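Side-chain contact in putative lipase (Bacteroides thetaiotaomicron VPI-5482, PDB 3BZW), which is a putative lipase of the GDSL-like SGNH hydrolase family that may act on lysophospholipids, though its substrate is not established: residues 100-105 with 169-174. Numbering follows the deposited sequence.
Sequences DYNSSV and LHRSLA
Arg171 lays one face of its guanidinium against the rim of the Tyr101 ring. CE2 of Tyr101 stands 3.7 Å from NE of Arg171, and CD2 of Tyr101 is 3.9 Å from CZ of Arg171. The two planes are 66° apart, so the groups do not stack. CZ of Arg171 lies at the edge of the ring, in its plane. The aliphatic part joins in, with CD of Arg171 3.9 Å from CD2 of Tyr101. The chain leaves with CG between the backbone N and carbonyl carbon (chi1 50°), then bends at chi3 (-70°), which turns the guanidinium to the helix end. Asn102 meets the outer nitrogens: its CB is 4.0 Å from NH1 of Arg171, and its ND2 is 3.9 Å from NH2 of Arg171. No hydrogen bond crosses between the segments. Instead NH1 of Arg171 is bonded to Thr98 OG1 and NH2 to Gln182 OE1, which probably hold the guanidinium in its turn. The Tyr101 hydroxyl is bonded to the carbonyl of Tyr187. With an alanine in place of Arg171, Thr98 and Gln182 would probably lose these partners and a gap would open beside the Tyr101 ring. The helix ends in a Schellman motif, with Ser104 at positive phi. The contact joins helix 98-102, just after strand 91-95, to the loop following strand 162-166, at the C-terminal side of two neighbouring parallel strands in an SGNH-hydrolase fold.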
# COMPACT_ATOMS: atom_id res chain seq x y z
N ASP A 100 28.39 -5.97 17.98
CA ASP A 100 27.36 -5.22 18.70
C ASP A 100 26.08 -6.06 18.59
O ASP A 100 25.30 -6.16 19.54
CB ASP A 100 27.15 -3.85 18.06
CG ASP A 100 28.32 -2.91 18.30
OD1 ASP A 100 28.23 -2.05 19.20
OD2 ASP A 100 29.33 -3.04 17.58
N TYR A 101 25.88 -6.67 17.43
CA TYR A 101 24.71 -7.52 17.23
C TYR A 101 24.79 -8.71 18.17
O TYR A 101 23.86 -8.99 18.93
CB TYR A 101 24.64 -8.02 15.78
CG TYR A 101 23.80 -9.28 15.62
CD1 TYR A 101 22.41 -9.24 15.69
CD2 TYR A 101 24.42 -10.52 15.46
CE1 TYR A 101 21.64 -10.42 15.60
CE2 TYR A 101 23.68 -11.69 15.37
CZ TYR A 101 22.29 -11.64 15.45
OH TYR A 101 21.58 -12.81 15.37
N ASN A 102 25.92 -9.42 18.13
CA ASN A 102 26.10 -10.60 18.96
C ASN A 102 26.00 -10.31 20.46
O ASN A 102 25.50 -11.13 21.22
CB ASN A 102 27.45 -11.25 18.66
CG ASN A 102 27.67 -12.52 19.46
OD1 ASN A 102 28.67 -12.67 20.16
ND2 ASN A 102 26.73 -13.45 19.35
N SER A 103 26.45 -9.12 20.87
CA SER A 103 26.42 -8.75 22.28
C SER A 103 25.13 -8.07 22.71
O SER A 103 25.06 -7.49 23.80
CB SER A 103 27.63 -7.88 22.60
OG SER A 103 28.83 -8.60 22.36
N SER A 104 24.11 -8.13 21.86
CA SER A 104 22.80 -7.55 22.14
C SER A 104 22.82 -6.08 22.56
O SER A 104 22.16 -5.70 23.53
CB SER A 104 22.07 -8.37 23.21
OG SER A 104 21.95 -9.72 22.82
N VAL A 105 23.58 -5.26 21.84
CA VAL A 105 23.65 -3.83 22.13
C VAL A 105 22.38 -3.18 21.58
O VAL A 105 22.13 -3.21 20.38
CB VAL A 105 24.87 -3.17 21.42
CG1 VAL A 105 24.87 -1.66 21.68
CG2 VAL A 105 26.17 -3.78 21.92
N LEU A 169 29.29 -8.14 7.51
CA LEU A 169 28.99 -9.23 6.57
C LEU A 169 27.88 -10.13 7.10
O LEU A 169 27.63 -10.17 8.30
CB LEU A 169 30.23 -10.09 6.35
CG LEU A 169 31.51 -9.39 5.89
CD1 LEU A 169 32.65 -10.41 5.83
CD2 LEU A 169 31.28 -8.75 4.53
N HIS A 170 27.21 -10.85 6.20
CA HIS A 170 26.18 -11.79 6.61
C HIS A 170 26.93 -12.79 7.47
O HIS A 170 28.13 -13.00 7.29
CB HIS A 170 25.54 -12.49 5.40
CG HIS A 170 24.41 -11.71 4.79
ND1 HIS A 170 24.61 -10.61 3.99
CD2 HIS A 170 23.07 -11.85 4.92
CE1 HIS A 170 23.44 -10.10 3.65
NE2 HIS A 170 22.49 -10.83 4.20
N ARG A 171 26.23 -13.43 8.41
CA ARG A 171 26.89 -14.34 9.33
C ARG A 171 26.04 -15.53 9.71
O ARG A 171 24.82 -15.43 9.78
CB ARG A 171 27.25 -13.57 10.60
CG ARG A 171 26.08 -12.78 11.16
CD ARG A 171 26.43 -12.10 12.46
NE ARG A 171 26.59 -13.08 13.53
CZ ARG A 171 27.35 -12.89 14.60
NH1 ARG A 171 28.03 -11.77 14.76
NH2 ARG A 171 27.43 -13.85 15.52
N SER A 172 26.69 -16.66 9.98
CA SER A 172 25.97 -17.86 10.38
C SER A 172 26.47 -18.33 11.74
O SER A 172 27.12 -17.57 12.47
CB SER A 172 26.10 -18.96 9.33
OG SER A 172 25.26 -20.05 9.65
N LEU A 173 26.19 -19.58 12.09
CA LEU A 173 26.57 -20.12 13.39
C LEU A 173 28.06 -20.09 13.72
O LEU A 173 28.92 -20.19 12.84
CB LEU A 173 26.04 -21.55 13.53
CG LEU A 173 26.70 -22.64 12.68
CD1 LEU A 173 27.90 -23.21 13.42
CD2 LEU A 173 25.70 -23.74 12.39
N ALA A 174 28.36 -19.96 15.00
CA ALA A 174 29.73 -19.95 15.49
C ALA A 174 29.74 -20.54 16.90
O ALA A 174 28.96 -20.14 17.75
CB ALA A 174 30.29 -18.53 15.51